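PDB 6ANS: DUF1214 domain-containing protein from Burkholderia cenocepacia, which is of unknown function, but carries two DUF1214-family regions and binds sodium and phosphate ions in the crystal. Local coordinates for residues G147-K158 against L266-N275; A85-S96 against Y111-Y122. All coordinates share one frame; numbering follows the deposited sequence.

Interaction 1: G147-K158 against L266-N275; sequences GKMLQTGFLDAK and LCQSVGGDPN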
loop_
_atom_site.group_PDB
_atom_site.type_symbol
_atom_site.label_atom_id
_atom_site.label_comp_id
_atom_site.label_asym_id
_atom_site.label_seq_id
_atom_site.Cartn_x
_atom_site.Cartn_y
_atom_site.Cartn_z
ATOM N N GLY A 147 -5.363 23.025 -3.183
ATOM C CA GLY A 147 -5.037 22.548 -4.516
ATOM C C GLY A 147 -3.574 22.712 -4.890
ATOM O O GLY A 147 -3.224 22.633 -6.069
ATOM N N LYS A 148 -2.704 22.913 -3.909
ATOM C CA LYS A 148 -1.312 23.228 -4.162
ATOM C C LYS A 148 -0.447 22.376 -3.254
ATOM O O LYS A 148 -0.901 21.877 -2.229
ATOM C CB LYS A 148 -1.003 24.711 -3.898
ATOM C CG LYS A 148 -1.720 25.694 -4.801
ATOM C CD LYS A 148 -1.120 25.667 -6.195
ATOM C CE LYS A 148 -1.667 26.791 -7.069
ATOM N NZ LYS A 148 -1.348 26.530 -8.504
HETATM N N MSE A 149 0.818 22.255 -3.612
HETATM C CA MSE A 149 1.804 21.765 -2.663
HETATM C C MSE A 149 3.013 22.688 -2.639
HETATM O O MSE A 149 4.108 22.290 -3.023
HETATM C CB MSE A 149 2.258 20.341 -3.004
HETATM C CG MSE A 149 1.296 19.262 -2.681
HETATM SE SE MSE A 149 2.192 17.539 -3.031
HETATM C CE MSE A 149 3.199 17.340 -1.411
ATOM N N LEU A 150 2.805 23.911 -2.165
ATOM C CA LEU A 150 3.848 24.926 -2.192
ATOM C C LEU A 150 5.058 24.495 -1.371
ATOM O O LEU A 150 4.925 23.939 -0.279
ATOM C CB LEU A 150 3.287 26.250 -1.669
ATOM C CG LEU A 150 2.133 26.835 -2.487
ATOM C CD1 LEU A 150 1.487 28.016 -1.756
ATOM C CD2 LEU A 150 2.654 27.277 -3.850
ATOM N N GLN A 151 6.243 24.768 -1.906
ATOM C CA GLN A 151 7.481 24.328 -1.282
ATOM C C GLN A 151 7.950 25.319 -0.230
ATOM O O GLN A 151 7.884 26.531 -0.429
ATOM C CB GLN A 151 8.569 24.142 -2.346
ATOM C CG GLN A 151 9.836 23.511 -1.834
ATOM C CD GLN A 151 10.600 22.807 -2.929
ATOM O OE1 GLN A 151 11.377 23.433 -3.665
ATOM N NE2 GLN A 151 10.381 21.499 -3.056
ATOM N N THR A 152 8.464 24.796 0.879
ATOM C CA THR A 152 9.023 25.628 1.934
ATOM C C THR A 152 10.528 25.442 2.142
ATOM O O THR A 152 11.149 26.297 2.776
ATOM C CB THR A 152 8.296 25.365 3.263
ATOM O OG1 THR A 152 8.292 23.951 3.544
ATOM C CG2 THR A 152 6.869 25.886 3.206
ATOM N N GLY A 153 11.130 24.380 1.612
ATOM C CA GLY A 153 12.562 24.147 1.744
ATOM C C GLY A 153 12.990 23.099 0.742
ATOM O O GLY A 153 12.164 22.387 0.163
ATOM N N PHE A 154 14.301 23.004 0.543
ATOM C CA PHE A 154 14.812 22.123 -0.490
ATOM C C PHE A 154 16.267 21.782 -0.206
ATOM O O PHE A 154 17.036 22.638 0.224
ATOM C CB PHE A 154 14.683 22.750 -1.887
ATOM C CG PHE A 154 15.133 21.833 -2.981
ATOM C CD1 PHE A 154 14.286 20.838 -3.459
ATOM C CD2 PHE A 154 16.413 21.939 -3.511
ATOM C CE1 PHE A 154 14.705 19.964 -4.467
ATOM C CE2 PHE A 154 16.837 21.086 -4.511
ATOM C CZ PHE A 154 15.980 20.089 -4.994
ATOM N N LEU A 155 16.630 20.526 -0.445
ATOM C CA LEU A 155 18.016 20.096 -0.310
ATOM C C LEU A 155 18.274 18.970 -1.297
ATOM O O LEU A 155 17.490 18.017 -1.367
ATOM C CB LEU A 155 18.304 19.629 1.122
ATOM C CG LEU A 155 19.658 19.023 1.464
ATOM C CD1 LEU A 155 20.746 20.063 1.354
ATOM C CD2 LEU A 155 19.636 18.426 2.867
ATOM N N ASP A 156 19.340 19.110 -2.081
ATOM C CA ASP A 156 19.807 18.079 -3.004
ATOM C C ASP A 156 21.319 17.940 -2.824
ATOM O O ASP A 156 21.895 18.412 -1.833
ATOM C CB ASP A 156 19.401 18.389 -4.451
ATOM C CG ASP A 156 20.070 19.640 -5.010
ATOM O OD1 ASP A 156 20.934 20.245 -4.339
ATOM O OD2 ASP A 156 19.716 20.022 -6.148
ATOM N N ALA A 157 21.987 17.299 -3.803
ATOM C CA ALA A 157 23.437 17.058 -3.712
ATOM C C ALA A 157 24.246 18.353 -3.676
ATOM O O ALA A 157 25.378 18.360 -3.176
ATOM C CB ALA A 157 23.925 16.217 -4.889
ATOM N N LYS A 158 23.709 19.444 -4.230
ATOM C CA LYS A 158 24.463 20.694 -4.290
ATOM C C LYS A 158 24.868 21.169 -2.900
ATOM O O LYS A 158 25.913 21.815 -2.739
ATOM C CB LYS A 158 23.643 21.783 -4.981
ATOM C CG LYS A 158 23.198 21.488 -6.393
ATOM C CD LYS A 158 22.548 22.731 -6.993
ATOM C CE LYS A 158 22.068 22.469 -8.406
ATOM N NZ LYS A 158 21.147 21.301 -8.440
ATOM N N LEU A 266 3.942 27.138 -12.059
ATOM C CA LEU A 266 2.789 26.299 -11.763
ATOM C C LEU A 266 3.215 24.875 -11.399
ATOM O O LEU A 266 2.691 24.293 -10.443
ATOM C CB LEU A 266 1.833 26.287 -12.959
ATOM C CG LEU A 266 0.588 25.402 -12.789
ATOM C CD1 LEU A 266 -0.308 25.920 -11.658
ATOM C CD2 LEU A 266 -0.185 25.358 -14.100
ATOM N N CYS A 267 4.175 24.301 -12.133
ATOM C CA CYS A 267 4.646 22.955 -11.793
ATOM C C CYS A 267 5.254 22.919 -10.403
ATOM O O CYS A 267 5.042 21.957 -9.655
ATOM C CB CYS A 267 5.660 22.454 -12.813
ATOM S SG CYS A 267 4.947 22.148 -14.415
ATOM N N GLN A 268 6.015 23.958 -10.042
ATOM C CA GLN A 268 6.581 24.031 -8.700
ATOM C C GLN A 268 5.478 24.133 -7.650
ATOM O O GLN A 268 5.560 23.498 -6.591
ATOM C CB GLN A 268 7.542 25.229 -8.598
ATOM C CG GLN A 268 8.810 25.119 -9.482
ATOM C CD GLN A 268 9.551 23.776 -9.272
ATOM O OE1 GLN A 268 9.780 23.353 -8.134
ATOM N NE2 GLN A 268 9.896 23.100 -10.370
ATOM N N SER A 269 4.427 24.921 -7.933
ATOM C CA SER A 269 3.382 25.166 -6.946
ATOM C C SER A 269 2.582 23.911 -6.607
ATOM O O SER A 269 1.986 23.858 -5.526
ATOM C CB SER A 269 2.433 26.289 -7.415
ATOM O OG SER A 269 1.533 25.846 -8.425
ATOM N N VAL A 270 2.585 22.897 -7.471
ATOM C CA VAL A 270 1.906 21.644 -7.179
ATOM C C VAL A 270 2.888 20.575 -6.687
ATOM O O VAL A 270 2.549 19.393 -6.642
ATOM C CB VAL A 270 1.083 21.142 -8.378
ATOM C CG1 VAL A 270 0.086 22.211 -8.823
ATOM C CG2 VAL A 270 1.987 20.721 -9.537
ATOM N N GLY A 271 4.078 20.975 -6.260
ATOM C CA GLY A 271 4.990 20.044 -5.631
ATOM C C GLY A 271 6.124 19.569 -6.504
ATOM O O GLY A 271 6.760 18.564 -6.165
ATOM N N GLY A 272 6.402 20.262 -7.603
ATOM C CA GLY A 272 7.525 19.915 -8.440
ATOM C C GLY A 272 8.852 20.062 -7.714
ATOM O O GLY A 272 8.967 20.604 -6.615
ATOM N N ASP A 273 9.883 19.558 -8.370
ATOM C CA ASP A 273 11.243 19.641 -7.864
ATOM C C ASP A 273 11.908 20.827 -8.540
ATOM O O ASP A 273 11.935 20.870 -9.780
ATOM C CB ASP A 273 11.996 18.336 -8.160
ATOM C CG ASP A 273 13.479 18.361 -7.719
ATOM O OD1 ASP A 273 14.146 19.404 -7.857
ATOM O OD2 ASP A 273 13.992 17.303 -7.267
ATOM N N PRO A 274 12.457 21.789 -7.792
ATOM C CA PRO A 274 12.985 23.016 -8.424
ATOM C C PRO A 274 14.209 22.813 -9.302
ATOM O O PRO A 274 14.607 23.782 -9.964
ATOM C CB PRO A 274 13.325 23.913 -7.225
ATOM C CG PRO A 274 13.554 22.964 -6.101
ATOM C CD PRO A 274 12.543 21.853 -6.325
ATOM N N ASN A 275 14.826 21.619 -9.321
ATOM C CA ASN A 275 15.869 21.315 -10.298
ATOM C C ASN A 275 15.320 20.934 -11.656
ATOM O O ASN A 275 16.100 20.814 -12.605
ATOM C CB ASN A 275 16.766 20.156 -9.838
ATOM C CG ASN A 275 17.709 20.560 -8.743
ATOM O OD1 ASN A 275 18.199 21.693 -8.714
ATOM N ND2 ASN A 275 17.978 19.638 -7.833
HETATM O O HOH W 1 9.897 24.379 -5.838
HETATM O O HOH W 2 6.566 25.754 -4.678
#

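Interaction 2: A85-S96 against Y111-Y122; sequences ADGAWPGFFSPS and YQYARVDGRCEY. With PO4 (phosphate ion), chain E.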
loop_
_atom_site.group_PDB
_atom_site.type_symbol
_atom_site.label_atom_id
_atom_site.label_comp_id
_atom_site.label_asym_id
_atom_site.label_seq_id
_atom_site.Cartn_x
_atom_site.Cartn_y
_atom_site.Cartn_z
ATOM N N ALA A 85 -0.237 10.242 9.310
ATOM C CA ALA A 85 -0.482 11.671 9.488
ATOM C C ALA A 85 -0.149 12.178 10.884
ATOM O O ALA A 85 -0.486 13.319 11.211
ATOM C CB ALA A 85 -1.934 12.006 9.153
ATOM N N ASP A 86 0.498 11.376 11.720
ATOM C CA ASP A 86 0.803 11.792 13.086
ATOM C C ASP A 86 2.176 12.461 13.103
ATOM O O ASP A 86 3.210 11.785 13.026
ATOM C CB ASP A 86 0.739 10.601 14.042
ATOM C CG ASP A 86 0.927 11.001 15.499
ATOM O OD1 ASP A 86 1.194 12.191 15.773
ATOM O OD2 ASP A 86 0.766 10.127 16.380
ATOM N N GLY A 87 2.180 13.793 13.238
ATOM C CA GLY A 87 3.418 14.554 13.278
ATOM C C GLY A 87 4.319 14.211 14.445
ATOM O O GLY A 87 5.510 14.531 14.407
ATOM N N ALA A 88 3.783 13.573 15.486
ATOM C CA ALA A 88 4.634 13.067 16.555
ATOM C C ALA A 88 5.293 11.744 16.194
ATOM O O ALA A 88 6.289 11.358 16.826
ATOM C CB ALA A 88 3.824 12.885 17.844
ATOM N N TRP A 89 4.765 11.046 15.195
ATOM C CA TRP A 89 5.250 9.716 14.822
ATOM C C TRP A 89 5.330 9.610 13.308
ATOM O O TRP A 89 4.577 8.866 12.675
ATOM C CB TRP A 89 4.363 8.628 15.433
ATOM C CG TRP A 89 4.537 8.575 16.919
ATOM C CD1 TRP A 89 3.723 9.127 17.869
ATOM C CD2 TRP A 89 5.638 7.987 17.623
ATOM N NE1 TRP A 89 4.236 8.885 19.123
ATOM C CE2 TRP A 89 5.411 8.191 18.998
ATOM C CE3 TRP A 89 6.788 7.302 17.221
ATOM C CZ2 TRP A 89 6.289 7.726 19.975
ATOM C CZ3 TRP A 89 7.666 6.845 18.194
ATOM C CH2 TRP A 89 7.411 7.063 19.558
ATOM N N PRO A 90 6.235 10.363 12.690
ATOM C CA PRO A 90 6.301 10.366 11.230
ATOM C C PRO A 90 6.789 9.021 10.706
ATOM O O PRO A 90 7.527 8.293 11.374
ATOM C CB PRO A 90 7.306 11.481 10.930
ATOM C CG PRO A 90 8.221 11.488 12.127
ATOM C CD PRO A 90 7.292 11.190 13.298
ATOM N N GLY A 91 6.374 8.710 9.483
ATOM C CA GLY A 91 6.905 7.566 8.769
ATOM C C GLY A 91 6.739 7.776 7.284
ATOM O O GLY A 91 5.819 8.470 6.842
ATOM N N PHE A 92 7.662 7.215 6.513
ATOM C CA PHE A 92 7.585 7.301 5.064
ATOM C C PHE A 92 6.545 6.337 4.494
ATOM O O PHE A 92 6.384 5.209 4.969
ATOM C CB PHE A 92 8.956 7.011 4.447
ATOM C CG PHE A 92 9.944 8.137 4.598
ATOM C CD1 PHE A 92 9.675 9.394 4.057
ATOM C CD2 PHE A 92 11.142 7.942 5.260
ATOM C CE1 PHE A 92 10.590 10.437 4.184
ATOM C CE2 PHE A 92 12.062 8.980 5.395
ATOM C CZ PHE A 92 11.781 10.229 4.857
ATOM N N PHE A 93 5.843 6.788 3.460
ATOM C CA PHE A 93 5.123 5.898 2.564
ATOM C C PHE A 93 5.356 6.442 1.164
ATOM O O PHE A 93 5.911 7.524 0.993
ATOM C CB PHE A 93 3.621 5.820 2.901
ATOM C CG PHE A 93 2.888 7.104 2.623
ATOM C CD1 PHE A 93 2.912 8.145 3.544
ATOM C CD2 PHE A 93 2.197 7.278 1.429
ATOM C CE1 PHE A 93 2.249 9.339 3.291
ATOM C CE2 PHE A 93 1.525 8.484 1.161
ATOM C CZ PHE A 93 1.563 9.515 2.096
ATOM N N SER A 94 4.908 5.705 0.153
ATOM C CA SER A 94 5.134 6.096 -1.230
ATOM C C SER A 94 3.877 6.741 -1.788
ATOM O O SER A 94 2.862 6.059 -1.922
ATOM C CB SER A 94 5.516 4.870 -2.060
ATOM O OG SER A 94 5.424 5.149 -3.445
ATOM N N PRO A 95 3.886 8.043 -2.132
ATOM C CA PRO A 95 2.688 8.676 -2.690
ATOM C C PRO A 95 2.493 8.438 -4.180
ATOM O O PRO A 95 1.540 8.974 -4.757
ATOM C CB PRO A 95 2.933 10.173 -2.403
ATOM C CG PRO A 95 4.425 10.308 -2.559
ATOM C CD PRO A 95 5.013 8.990 -2.048
ATOM N N SER A 96 3.387 7.699 -4.826
ATOM C CA SER A 96 3.194 7.243 -6.200
ATOM C C SER A 96 4.148 6.090 -6.447
ATOM O O SER A 96 5.304 6.140 -6.014
ATOM C CB SER A 96 3.438 8.341 -7.238
ATOM O OG SER A 96 2.281 9.136 -7.441
ATOM N N TYR A 111 9.532 7.564 -4.844
ATOM C CA TYR A 111 8.980 8.674 -4.084
ATOM C C TYR A 111 8.782 8.238 -2.647
ATOM O O TYR A 111 8.297 7.131 -2.382
ATOM C CB TYR A 111 7.627 9.137 -4.622
ATOM C CG TYR A 111 7.620 9.805 -5.968
ATOM C CD1 TYR A 111 7.938 11.157 -6.098
ATOM C CD2 TYR A 111 7.222 9.107 -7.107
ATOM C CE1 TYR A 111 7.902 11.787 -7.334
ATOM C CE2 TYR A 111 7.175 9.728 -8.350
ATOM C CZ TYR A 111 7.517 11.075 -8.450
ATOM O OH TYR A 111 7.470 11.698 -9.663
ATOM N N GLN A 112 9.097 9.136 -1.724
ATOM C CA GLN A 112 8.820 8.891 -0.321
ATOM C C GLN A 112 8.255 10.162 0.281
ATOM O O GLN A 112 8.764 11.253 0.025
ATOM C CB GLN A 112 10.073 8.459 0.429
ATOM C CG GLN A 112 10.627 7.133 -0.072
ATOM C CD GLN A 112 11.779 6.675 0.779
ATOM O OE1 GLN A 112 12.912 7.111 0.597
ATOM N NE2 GLN A 112 11.476 5.847 1.773
ATOM N N TYR A 113 7.224 10.008 1.101
ATOM C CA TYR A 113 6.492 11.126 1.661
ATOM C C TYR A 113 6.294 10.853 3.139
ATOM O O TYR A 113 5.948 9.733 3.530
ATOM C CB TYR A 113 5.137 11.276 0.935
ATOM C CG TYR A 113 4.195 12.386 1.365
ATOM C CD1 TYR A 113 3.852 13.399 0.481
ATOM C CD2 TYR A 113 3.607 12.396 2.624
ATOM C CE1 TYR A 113 2.966 14.403 0.840
ATOM C CE2 TYR A 113 2.713 13.406 2.993
ATOM C CZ TYR A 113 2.391 14.401 2.091
ATOM O OH TYR A 113 1.507 15.413 2.442
ATOM N N ALA A 114 6.507 11.877 3.956
ATOM C CA ALA A 114 6.161 11.809 5.367
ATOM C C ALA A 114 5.424 13.079 5.763
ATOM O O ALA A 114 5.827 14.188 5.385
ATOM C CB ALA A 114 7.396 11.628 6.250
ATOM N N ARG A 115 4.354 12.908 6.534
ATOM C CA ARG A 115 3.698 14.046 7.157
ATOM C C ARG A 115 4.556 14.541 8.300
ATOM O O ARG A 115 5.053 13.753 9.104
ATOM C CB ARG A 115 2.311 13.677 7.684
ATOM C CG ARG A 115 1.295 13.323 6.619
ATOM C CD ARG A 115 0.998 14.518 5.725
ATOM N NE ARG A 115 0.156 15.531 6.348
ATOM C CZ ARG A 115 -0.561 16.404 5.646
ATOM N NH1 ARG A 115 -0.525 16.363 4.317
ATOM N NH2 ARG A 115 -1.308 17.316 6.256
ATOM N N VAL A 116 4.752 15.852 8.364
ATOM C CA VAL A 116 5.500 16.455 9.444
ATOM C C VAL A 116 4.694 17.653 9.941
ATOM O O VAL A 116 3.736 18.091 9.307
ATOM C CB VAL A 116 6.923 16.858 8.996
ATOM C CG1 VAL A 116 7.747 15.618 8.603
ATOM C CG2 VAL A 116 6.850 17.807 7.817
ATOM N N ASP A 117 5.093 18.167 11.098
ATOM C CA ASP A 117 4.549 19.384 11.687
ATOM C C ASP A 117 5.651 20.437 11.650
ATOM O O ASP A 117 6.680 20.287 12.320
ATOM C CB ASP A 117 4.096 19.118 13.124
ATOM C CG ASP A 117 3.411 20.305 13.776
ATOM O OD1 ASP A 117 3.644 21.463 13.371
ATOM O OD2 ASP A 117 2.653 20.065 14.742
ATOM N N GLY A 118 5.423 21.517 10.906
ATOM C CA GLY A 118 6.449 22.544 10.771
ATOM C C GLY A 118 6.848 23.225 12.069
ATOM O O GLY A 118 7.857 23.942 12.095
ATOM N N ARG A 119 6.095 23.024 13.139
ATOM C CA ARG A 119 6.460 23.600 14.423
ATOM C C ARG A 119 7.392 22.705 15.228
ATOM O O ARG A 119 7.844 23.110 16.301
ATOM C CB ARG A 119 5.196 23.896 15.230
ATOM C CG ARG A 119 4.236 24.862 14.530
ATOM C CD ARG A 119 2.877 24.851 15.200
ATOM N NE ARG A 119 2.269 23.524 15.164
ATOM C CZ ARG A 119 1.099 23.231 15.724
ATOM N NH1 ARG A 119 0.420 24.173 16.370
ATOM N NH2 ARG A 119 0.610 21.999 15.654
ATOM N N CYS A 120 7.690 21.508 14.739
ATOM C CA CYS A 120 8.530 20.542 15.427
ATOM C C CYS A 120 9.822 20.357 14.636
ATOM O O CYS A 120 10.028 20.988 13.598
ATOM C CB CYS A 120 7.762 19.221 15.608
ATOM S SG CYS A 120 6.146 19.471 16.452
ATOM N N GLU A 121 10.697 19.480 15.121
ATOM C CA GLU A 121 11.956 19.211 14.435
ATOM C C GLU A 121 12.118 17.715 14.185
ATOM O O GLU A 121 11.700 16.892 15.005
ATOM C CB GLU A 121 13.125 19.754 15.245
ATOM C CG GLU A 121 13.035 21.268 15.475
ATOM C CD GLU A 121 14.304 21.825 16.101
ATOM O OE1 GLU A 121 14.742 21.272 17.129
ATOM O OE2 GLU A 121 14.868 22.794 15.555
ATOM N N TYR A 122 12.728 17.369 13.051
ATOM C CA TYR A 122 12.843 15.989 12.606
ATOM C C TYR A 122 14.268 15.691 12.158
ATOM O O TYR A 122 14.978 16.558 11.631
ATOM C CB TYR A 122 11.857 15.687 11.448
ATOM C CG TYR A 122 10.420 15.915 11.862
ATOM C CD1 TYR A 122 9.626 14.871 12.323
ATOM C CD2 TYR A 122 9.873 17.189 11.825
ATOM C CE1 TYR A 122 8.312 15.097 12.714
ATOM C CE2 TYR A 122 8.570 17.433 12.222
ATOM C CZ TYR A 122 7.794 16.390 12.665
ATOM O OH TYR A 122 6.509 16.648 13.056
HETATM P P PO4 E . 8.289 14.926 -10.670
HETATM O O1 PO4 E . 9.507 15.096 -11.544
HETATM O O2 PO4 E . 7.215 14.329 -11.523
HETATM O O3 PO4 E . 8.580 14.044 -9.482
HETATM O O4 PO4 E . 7.904 16.299 -10.181
HETATM O O HOH W 3 4.491 10.787 8.541
HETATM O O HOH W 4 7.769 5.402 -5.852
#

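Interaction 1: G147-K158 against L266-N275
Lys-148 runs along Ser-269, the final helical residue of 264-269. Its CB starts 3.5 Å from Ser-269 O, and CG keeps more distance. A bend at chi2 (-73°) turns the chain toward the serine side chain: CD lies by both Ser-269 O and OG, CE stays beside OG, and NZ donates to Ser-269 OG at 3.0 Å while passing close to Leu-266 CD1. The hydroxyl gives its own proton to Leu-266 O, so two polar partners fix its rotation. Met-149 N donates to Ser-269 O at 2.8 Å, tying the loop to the last turn of the helix. Here the helix ends in a Schellman motif: Gly-272 N bonds to Cys-267 O and Gly-271 N to Gln-268 O, with Gly-271 at positive phi. The CB of Met-149, a selenomethionine, rests on this turn, 3.7 Å from Val-270 C. Further along, Gln-151 OE1 lies 3.3 Å from Pro-274 CG and shares a water with Gln-268 OE1; Gln-139 is the main polar partner of the Gln-151 amide. Pro-274 CG also sits over the centre of one face of the Phe-154 ring, a CH-pi contact 3.5 Å from the centroid. The ring is swung away from its own backbone N (chi1 -177°) and laid against the proline. Its edge meets carboxylate oxygens, Asp-273 OD2 and Asp-156 OD2, the former held by the hydroxyls of Tyr-133 and Ser-135. Asp-273 OD1 closes an Asx turn onto Asn-275 N. The Asn-275 amide, nearly coplanar with the Asp-156 carboxylate, donates to Asp-156 OD2 through a bond modelled doubtfully short. Poorly ordered Lys-158 NZ bridges Asp-156 OD2 and Asn-275 OD1.

Interaction 2: A85-S96 against Y111-Y122
Phe-93 and Tyr-113 lie side by side and point the same way: Tyr-113 CB sits over one face of the Phe-93 ring, toward its rim, and the two ring planes meet obliquely at 47° with Phe-93 CE1 3.4 Å from Tyr-113 CD2. The Tyr-122 ring carries Val-116 CG1 over one face and has Pro-90 CG and Gly-87 O at its edge. Its OH donates to Gly-87 O at 2.7 Å and accepts from Asp-117 N, so bonds from both segments meet on one hydroxyl. At the edge of Tyr-111 lie Ser-96 O and phosphate O3, which accepts from Tyr-111 OH at 2.6 Å. Tyr-113 O lies at the edge of Phe-92, whose CD1 touches Gln-112 CB. The backbones join in a single antiparallel bridge, a hydrogen-bonded pair: Phe-93 N to Tyr-113 O (2.9 Å) and Tyr-113 N to Phe-93 O. Pro-95 CG packs on Tyr-113 CB at 3.7 Å. The loop 85-96 thus lines one edge of strand 109-115, whose other edge pairs with strand 188-196. Phe-92 reaches across to Leu-191 and Val-193 of that strand, while Phe-93 and Tyr-113 pack against Met-80 of helix 60-83.

How the interactions relate
Interaction 2 closes along the chain before interaction 1 opens, and their centres lie about 16 Å apart. Both reach one antiparallel sheet, at its two outermost strands: 109-115 in interaction 2 and 151-155 in interaction 1, with 188-196 and 133-140 between. They touch directly where Met-149 CE packs 3.7 Å from Tyr-113 CE1. One phosphate, probably from the crystallisation liquor, lies near Gly-272 and is bound by Tyr-111, Arg-194, Tyr-278 and Arg-366. Arg-194 belongs to this sheet, while Tyr-278 and Arg-366 belong to a later sheet of the same strand order. The ion therefore marks a site between the two sheets, consistent with an anion-binding pocket.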